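Local coordinates for thioesterase superfamily protein (Sulfolobus solfataricus, PDB 2GF6), which probably hydrolyses fatty acyl-CoA thioesters, as a hotdog-fold member of the 4-hydroxybenzoyl-CoA thioesterase family that binds coenzyme A, at residues 22-36 against 67-81. Residues are numbered along the deposited sequence; the frame is centred on the assembly and turned at random.
With COA (coenzyme A), chain F.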
loop_
_atom_site.group_PDB
_atom_site.type_symbol
_atom_site.label_atom_id
_atom_site.label_comp_id
_atom_site.label_asym_id
_atom_site.label_seq_id
_atom_site.Cartn_x
_atom_site.Cartn_y
_atom_site.Cartn_z
ATOM N N GLY A 22 13.512 -0.814 -7.840
ATOM C CA GLY A 22 13.196 -1.413 -9.158
ATOM C C GLY A 22 12.691 -2.869 -9.138
ATOM O O GLY A 22 12.657 -3.547 -10.161
ATOM N N ILE A 23 12.279 -3.329 -7.963
ATOM C CA ILE A 23 11.890 -4.716 -7.777
ATOM C C ILE A 23 10.643 -4.713 -6.960
ATOM O O ILE A 23 10.325 -3.684 -6.296
ATOM C CB ILE A 23 12.967 -5.526 -7.003
ATOM C CG1 ILE A 23 13.239 -4.919 -5.605
ATOM C CG2 ILE A 23 14.252 -5.567 -7.804
ATOM C CD1 ILE A 23 14.223 -5.751 -4.777
ATOM N N ALA A 24 9.944 -5.843 -6.998
ATOM C CA ALA A 24 8.770 -6.025 -6.154
ATOM C C ALA A 24 9.137 -5.977 -4.665
ATOM O O ALA A 24 10.163 -6.531 -4.231
ATOM C CB ALA A 24 8.085 -7.322 -6.488
ATOM N N HIS A 25 8.277 -5.312 -3.906
ATOM C CA HIS A 25 8.484 -5.048 -2.486
ATOM C C HIS A 25 7.698 -6.048 -1.617
ATOM O O HIS A 25 6.899 -6.862 -2.117
ATOM C CB HIS A 25 8.093 -3.583 -2.149
ATOM C CG HIS A 25 6.699 -3.187 -2.570
ATOM N ND1 HIS A 25 5.585 -3.968 -2.341
ATOM C CD2 HIS A 25 6.243 -2.072 -3.188
ATOM C CE1 HIS A 25 4.512 -3.363 -2.807
ATOM N NE2 HIS A 25 4.878 -2.195 -3.301
ATOM N N TYR A 26 7.929 -5.971 -0.312
ATOM C CA TYR A 26 7.318 -6.873 0.648
ATOM C C TYR A 26 5.840 -7.084 0.484
ATOM O O TYR A 26 5.377 -8.223 0.632
ATOM C CB TYR A 26 7.521 -6.299 2.044
ATOM C CG TYR A 26 7.145 -7.137 3.251
ATOM C CD1 TYR A 26 7.998 -8.120 3.728
ATOM C CD2 TYR A 26 6.015 -6.851 3.989
ATOM C CE1 TYR A 26 7.714 -8.846 4.849
ATOM C CE2 TYR A 26 5.707 -7.583 5.161
ATOM C CZ TYR A 26 6.575 -8.578 5.578
ATOM O OH TYR A 26 6.348 -9.308 6.701
ATOM N N ALA A 27 5.086 -6.008 0.268
ATOM C CA ALA A 27 3.620 -6.093 0.256
ATOM C C ALA A 27 3.177 -6.683 -1.047
ATOM O O ALA A 27 2.103 -7.240 -1.152
ATOM C CB ALA A 27 2.978 -4.680 0.436
ATOM N N ALA A 28 3.990 -6.542 -2.072
ATOM C CA ALA A 28 3.607 -7.078 -3.362
ATOM C C ALA A 28 3.381 -8.582 -3.254
ATOM O O ALA A 28 2.421 -9.149 -3.833
ATOM C CB ALA A 28 4.670 -6.774 -4.364
ATOM N N TYR A 29 4.241 -9.233 -2.480
ATOM C CA TYR A 29 4.209 -10.700 -2.376
ATOM C C TYR A 29 2.936 -11.151 -1.692
ATOM O O TYR A 29 2.382 -12.205 -2.024
ATOM C CB TYR A 29 5.494 -11.225 -1.698
ATOM C CG TYR A 29 6.716 -11.145 -2.627
ATOM C CD1 TYR A 29 6.950 -12.122 -3.589
ATOM C CD2 TYR A 29 7.587 -10.066 -2.592
ATOM C CE1 TYR A 29 8.014 -12.037 -4.449
ATOM C CE2 TYR A 29 8.664 -9.982 -3.448
ATOM C CZ TYR A 29 8.874 -10.960 -4.376
ATOM O OH TYR A 29 9.949 -10.897 -5.260
ATOM N N TYR A 30 2.449 -10.327 -0.767
ATOM C CA TYR A 30 1.140 -10.494 -0.136
ATOM C C TYR A 30 0.047 -10.325 -1.155
ATOM O O TYR A 30 -0.973 -10.994 -1.091
ATOM C CB TYR A 30 0.972 -9.457 0.980
ATOM C CG TYR A 30 -0.389 -9.424 1.713
ATOM C CD1 TYR A 30 -0.668 -10.296 2.759
ATOM C CD2 TYR A 30 -1.358 -8.496 1.377
ATOM C CE1 TYR A 30 -1.894 -10.260 3.419
ATOM C CE2 TYR A 30 -2.579 -8.459 2.014
ATOM C CZ TYR A 30 -2.844 -9.327 3.042
ATOM O OH TYR A 30 -4.066 -9.256 3.728
ATOM N N ARG A 31 0.233 -9.409 -2.094
ATOM C CA ARG A 31 -0.758 -9.234 -3.115
ATOM C C ARG A 31 -0.834 -10.543 -3.842
ATOM O O ARG A 31 -1.887 -11.041 -4.106
ATOM C CB ARG A 31 -0.417 -8.087 -4.085
ATOM C CG ARG A 31 -1.581 -7.782 -5.052
ATOM C CD ARG A 31 -1.386 -6.562 -5.943
ATOM N NE ARG A 31 -0.526 -6.808 -7.096
ATOM C CZ ARG A 31 -0.837 -7.541 -8.170
ATOM N NH1 ARG A 31 -1.981 -8.201 -8.265
ATOM N NH2 ARG A 31 0.046 -7.640 -9.157
ATOM N N PHE A 32 0.315 -11.117 -4.155
ATOM C CA PHE A 32 0.307 -12.296 -5.006
ATOM C C PHE A 32 -0.296 -13.507 -4.287
ATOM O O PHE A 32 -1.074 -14.241 -4.887
ATOM C CB PHE A 32 1.719 -12.643 -5.490
ATOM C CG PHE A 32 2.447 -11.491 -6.127
ATOM C CD1 PHE A 32 1.810 -10.637 -7.024
ATOM C CD2 PHE A 32 3.784 -11.262 -5.829
ATOM C CE1 PHE A 32 2.503 -9.580 -7.623
ATOM C CE2 PHE A 32 4.469 -10.200 -6.388
ATOM C CZ PHE A 32 3.828 -9.364 -7.298
ATOM N N PHE A 33 0.112 -13.757 -3.040
ATOM C CA PHE A 33 -0.276 -14.997 -2.391
ATOM C C PHE A 33 -1.739 -14.932 -1.909
ATOM O O PHE A 33 -2.477 -15.939 -1.997
ATOM C CB PHE A 33 0.783 -15.467 -1.361
ATOM C CG PHE A 33 0.905 -14.639 -0.105
ATOM C CD1 PHE A 33 -0.170 -14.461 0.766
ATOM C CD2 PHE A 33 2.144 -14.163 0.288
ATOM C CE1 PHE A 33 -0.025 -13.744 1.956
ATOM C CE2 PHE A 33 2.293 -13.450 1.485
ATOM C CZ PHE A 33 1.204 -13.250 2.317
ATOM N N THR A 34 -2.185 -13.731 -1.521
ATOM C CA THR A 34 -3.613 -13.476 -1.220
ATOM C C THR A 34 -4.503 -13.779 -2.427
ATOM O O THR A 34 -5.483 -14.490 -2.321
ATOM C CB THR A 34 -3.811 -12.018 -0.730
ATOM O OG1 THR A 34 -2.925 -11.810 0.360
ATOM C CG2 THR A 34 -5.268 -11.761 -0.242
ATOM N N ASN A 35 -4.136 -13.264 -3.593
ATOM C CA ASN A 35 -4.849 -13.619 -4.799
ATOM C C ASN A 35 -4.830 -15.124 -5.015
ATOM O O ASN A 35 -5.841 -15.728 -5.384
ATOM C CB ASN A 35 -4.239 -12.918 -6.010
ATOM C CG ASN A 35 -4.499 -11.426 -6.026
ATOM O OD1 ASN A 35 -5.458 -10.934 -5.414
ATOM N ND2 ASN A 35 -3.647 -10.695 -6.732
ATOM N N THR A 36 -3.679 -15.747 -4.801
ATOM C CA THR A 36 -3.600 -17.206 -5.032
ATOM C C THR A 36 -4.537 -17.951 -4.067
ATOM O O THR A 36 -5.316 -18.848 -4.485
ATOM C CB THR A 36 -2.150 -17.709 -4.922
ATOM O OG1 THR A 36 -1.337 -16.978 -5.837
ATOM C CG2 THR A 36 -2.031 -19.176 -5.249
ATOM N N TYR A 67 13.421 -15.016 -0.440
ATOM C CA TYR A 67 13.419 -14.334 -1.712
ATOM C C TYR A 67 14.718 -14.661 -2.418
ATOM O O TYR A 67 15.743 -14.045 -2.147
ATOM C CB TYR A 67 13.293 -12.834 -1.489
ATOM C CG TYR A 67 12.154 -12.460 -0.568
ATOM C CD1 TYR A 67 12.334 -12.409 0.803
ATOM C CD2 TYR A 67 10.897 -12.155 -1.067
ATOM C CE1 TYR A 67 11.297 -12.068 1.659
ATOM C CE2 TYR A 67 9.822 -11.813 -0.202
ATOM C CZ TYR A 67 10.038 -11.757 1.152
ATOM O OH TYR A 67 9.007 -11.423 2.022
ATOM N N HIS A 68 14.678 -15.655 -3.302
ATOM C CA HIS A 68 15.879 -16.139 -3.967
ATOM C C HIS A 68 16.272 -15.203 -5.074
ATOM O O HIS A 68 17.461 -15.025 -5.377
ATOM C CB HIS A 68 15.636 -17.513 -4.599
ATOM C CG HIS A 68 15.400 -18.609 -3.619
ATOM N ND1 HIS A 68 16.419 -19.178 -2.888
ATOM C CD2 HIS A 68 14.275 -19.292 -3.297
ATOM C CE1 HIS A 68 15.927 -20.144 -2.133
ATOM N NE2 HIS A 68 14.628 -20.234 -2.365
ATOM N N ARG A 69 15.269 -14.675 -5.755
ATOM C CA ARG A 69 15.530 -13.850 -6.909
ATOM C C ARG A 69 14.540 -12.734 -6.913
ATOM O O ARG A 69 13.400 -12.911 -6.448
ATOM C CB ARG A 69 15.373 -14.656 -8.187
ATOM C CG ARG A 69 16.458 -15.686 -8.429
ATOM C CD ARG A 69 16.097 -16.527 -9.649
ATOM N NE ARG A 69 16.517 -17.921 -9.490
ATOM C CZ ARG A 69 17.286 -18.611 -10.339
ATOM N NH1 ARG A 69 17.743 -18.072 -11.468
ATOM N NH2 ARG A 69 17.598 -19.876 -10.052
ATOM N N PRO A 70 14.952 -11.590 -7.466
ATOM C CA PRO A 70 14.069 -10.456 -7.536
ATOM C C PRO A 70 13.076 -10.625 -8.676
ATOM O O PRO A 70 13.358 -11.332 -9.641
ATOM C CB PRO A 70 15.016 -9.309 -7.853
ATOM C CG PRO A 70 16.059 -9.972 -8.755
ATOM C CD PRO A 70 16.245 -11.326 -8.138
ATOM N N VAL A 71 11.929 -9.965 -8.563
ATOM C CA VAL A 71 11.029 -9.801 -9.696
ATOM C C VAL A 71 10.805 -8.302 -9.960
ATOM O O VAL A 71 10.801 -7.471 -9.040
ATOM C CB VAL A 71 9.668 -10.594 -9.518
ATOM C CG1 VAL A 71 9.946 -12.081 -9.493
ATOM C CG2 VAL A 71 8.924 -10.208 -8.275
ATOM N N LYS A 72 10.577 -7.988 -11.219
ATOM C CA LYS A 72 10.595 -6.628 -11.703
ATOM C C LYS A 72 9.323 -6.248 -12.405
ATOM O O LYS A 72 8.468 -7.084 -12.707
ATOM C CB LYS A 72 11.765 -6.456 -12.679
ATOM C CG LYS A 72 13.099 -6.827 -12.045
ATOM C CD LYS A 72 14.255 -6.733 -13.012
ATOM C CE LYS A 72 14.451 -5.294 -13.474
ATOM N NZ LYS A 72 15.876 -4.927 -13.672
ATOM N N LEU A 73 9.228 -4.961 -12.707
ATOM C CA LEU A 73 8.037 -4.423 -13.321
ATOM C C LEU A 73 7.814 -5.116 -14.654
ATOM O O LEU A 73 8.700 -5.139 -15.501
ATOM C CB LEU A 73 8.202 -2.924 -13.500
ATOM C CG LEU A 73 7.099 -2.137 -14.184
ATOM C CD1 LEU A 73 5.848 -2.096 -13.374
ATOM C CD2 LEU A 73 7.660 -0.710 -14.447
ATOM N N GLY A 74 6.632 -5.697 -14.846
ATOM C CA GLY A 74 6.327 -6.353 -16.121
ATOM C C GLY A 74 6.493 -7.867 -16.111
ATOM O O GLY A 74 5.895 -8.556 -16.940
ATOM N N ASP A 75 7.286 -8.409 -15.185
ATOM C CA ASP A 75 7.501 -9.855 -15.165
ATOM C C ASP A 75 6.162 -10.540 -14.966
ATOM O O ASP A 75 5.341 -10.059 -14.199
ATOM C CB ASP A 75 8.471 -10.243 -14.044
ATOM C CG ASP A 75 9.919 -9.898 -14.377
ATOM O OD1 ASP A 75 10.205 -9.489 -15.549
ATOM O OD2 ASP A 75 10.771 -10.054 -13.476
ATOM N N LYS A 76 5.929 -11.635 -15.692
ATOM C CA LYS A 76 4.803 -12.521 -15.395
ATOM C C LYS A 76 5.240 -13.554 -14.380
ATOM O O LYS A 76 6.349 -14.085 -14.471
ATOM C CB LYS A 76 4.321 -13.266 -16.637
ATOM C CG LYS A 76 3.663 -12.388 -17.681
ATOM C CD LYS A 76 3.104 -13.219 -18.870
ATOM C CE LYS A 76 4.134 -14.177 -19.541
ATOM N NZ LYS A 76 5.169 -13.495 -20.381
ATOM N N LEU A 77 4.332 -13.897 -13.472
ATOM C CA LEU A 77 4.617 -14.819 -12.379
ATOM C C LEU A 77 3.558 -15.907 -12.286
ATOM O O LEU A 77 2.418 -15.715 -12.679
ATOM C CB LEU A 77 4.657 -14.071 -11.049
ATOM C CG LEU A 77 5.522 -12.817 -11.013
ATOM C CD1 LEU A 77 5.396 -12.196 -9.679
ATOM C CD2 LEU A 77 6.979 -13.101 -11.317
ATOM N N THR A 78 3.967 -17.059 -11.784
ATOM C CA THR A 78 3.080 -18.163 -11.536
ATOM C C THR A 78 3.268 -18.471 -10.061
ATOM O O THR A 78 4.379 -18.663 -9.606
ATOM C CB THR A 78 3.462 -19.380 -12.425
ATOM O OG1 THR A 78 3.183 -19.082 -13.796
ATOM C CG2 THR A 78 2.691 -20.633 -12.022
ATOM N N VAL A 79 2.181 -18.435 -9.297
ATOM C CA VAL A 79 2.213 -18.868 -7.916
ATOM C C VAL A 79 1.633 -20.295 -7.860
ATOM O O VAL A 79 0.594 -20.577 -8.446
ATOM C CB VAL A 79 1.427 -17.888 -6.983
ATOM C CG1 VAL A 79 1.734 -18.150 -5.524
ATOM C CG2 VAL A 79 1.724 -16.426 -7.356
ATOM N N LEU A 80 2.355 -21.176 -7.168
ATOM C CA LEU A 80 1.947 -22.544 -6.868
ATOM C C LEU A 80 1.566 -22.639 -5.390
ATOM O O LEU A 80 2.339 -22.268 -4.525
ATOM C CB LEU A 80 3.090 -23.523 -7.182
ATOM C CG LEU A 80 3.737 -23.399 -8.567
ATOM C CD1 LEU A 80 4.777 -24.453 -8.801
ATOM C CD2 LEU A 80 2.698 -23.494 -9.661
ATOM N N LEU A 81 0.375 -23.153 -5.107
ATOM C CA LEU A 81 -0.099 -23.277 -3.734
ATOM C C LEU A 81 -0.138 -24.725 -3.252
ATOM O O LEU A 81 -0.553 -25.623 -3.987
ATOM C CB LEU A 81 -1.501 -22.681 -3.612
ATOM C CG LEU A 81 -1.943 -22.244 -2.207
ATOM C CD1 LEU A 81 -1.186 -20.991 -1.738
ATOM C CD2 LEU A 81 -3.424 -21.986 -2.232
HETATM N N1A COA F . 19.652 -16.296 5.819
HETATM C C2A COA F . 20.970 -16.230 6.245
HETATM N N3A COA F . 21.983 -15.965 5.342
HETATM C C4A COA F . 21.693 -15.779 4.038
HETATM C C5A COA F . 20.384 -15.848 3.582
HETATM C C6A COA F . 19.356 -16.103 4.477
HETATM N N6A COA F . 18.102 -16.144 4.033
HETATM N N7A COA F . 20.387 -15.630 2.252
HETATM C C8A COA F . 21.655 -15.423 1.857
HETATM N N9A COA F . 22.477 -15.517 2.952
HETATM C C1B COA F . 23.958 -15.482 2.965
HETATM C C2B COA F . 24.571 -16.475 1.985
HETATM O O2B COA F . 24.834 -17.718 2.575
HETATM C C3B COA F . 25.832 -15.760 1.576
HETATM O O3B COA F . 26.817 -15.934 2.555
HETATM P P3B COA F . 28.208 -16.607 2.121
HETATM O O7A COA F . 29.054 -16.715 3.367
HETATM O O8A COA F . 28.892 -15.735 1.065
HETATM O O9A COA F . 27.874 -17.999 1.612
HETATM C C4B COA F . 25.435 -14.304 1.567
HETATM O O4B COA F . 24.453 -14.205 2.584
HETATM C C5B COA F . 24.849 -13.884 0.226
HETATM O O5B COA F . 24.094 -14.922 -0.358
HETATM P P1A COA F . 24.297 -15.287 -1.913
HETATM O O1A COA F . 23.214 -16.235 -2.381
HETATM O O2A COA F . 25.659 -15.884 -2.153
HETATM O O3A COA F . 24.072 -13.850 -2.624
HETATM P P2A COA F . 24.079 -13.595 -4.225
HETATM O O4A COA F . 23.864 -14.880 -4.972
HETATM O O5A COA F . 25.359 -12.865 -4.601
HETATM O O6A COA F . 22.833 -12.628 -4.498
HETATM C CBP COA F . 20.625 -11.949 -4.351
HETATM C CCP COA F . 21.789 -12.523 -3.570
HETATM C CDP COA F . 20.519 -12.630 -5.725
HETATM C CEP COA F . 20.898 -10.454 -4.526
HETATM C CAP COA F . 19.348 -12.276 -3.583
HETATM O OAP COA F . 19.116 -13.663 -3.622
HETATM C C9P COA F . 18.135 -11.592 -4.144
HETATM O O9P COA F . 18.193 -10.740 -5.242
HETATM N N8P COA F . 17.018 -11.839 -3.507
HETATM C C7P COA F . 15.791 -11.228 -3.935
HETATM C C6P COA F . 15.637 -9.911 -3.219
HETATM C C5P COA F . 14.198 -9.516 -3.296
HETATM O O5P COA F . 13.624 -9.418 -4.387
HETATM N N4P COA F . 13.640 -9.347 -2.121
HETATM C C3P COA F . 13.040 -8.113 -1.732
HETATM C C2P COA F . 11.553 -8.186 -1.960
HETATM S S1P COA F . 10.575 -8.215 -0.451
HETATM O O HOH W 1 11.353 -8.609 -5.449
HETATM O O HOH W 2 6.288 -10.496 1.671
HETATM O O HOH W 3 11.510 -13.084 -4.777
#
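Tyr-29 and Tyr-67 form a T-shaped pair beside the coenzyme A thiol. The edge of Tyr-67 points at one face of Tyr-29, with ring planes at 68° and centroids 5.1 Å apart. Tyr-29 holds CG beside its backbone N (chi1 -74°), which lays the ring face against the Tyr-67 edge. The ligand sulfur S1P lies over a face of Tyr-67, 3.7 Å from CE2. The hydroxyl of Tyr-67 is hydrogen-bonded to Ser-63 of the second subunit.

Packing is tight at Val-71. Its CG2 is 3.5 Å from Ala-24 CB and also touches Tyr-29 OH. Ala-24 and Val-71 are also joined by a nearly straight hydrogen bond, Ala-24 N to Val-71 O at 2.7 Å. Farther along the helix, Leu-77 CD1 sits over a face of the Phe-32 ring in a CH-pi contact, 4.1 Å from its centroid. Thr-36 OG1 hydrogen-bonds back to Phe-32 O and rests against Val-79. Here the hotdog helix packs on strand 76-85.

The solvent side is looser. Exposed Lys-72 lays its aliphatic chain by Gly-22 O, CG at 3.8 Å.

One water donates to Ala-24 O and to ligand O5P and accepts from Tyr-29 OH. Ligand N8P donates to Tyr-67 O, and OAP to His-68 O. From these segments the pantetheine arm thus gains backbone and water-mediated hydrogen bonds, while aromatic rings line the thiol end.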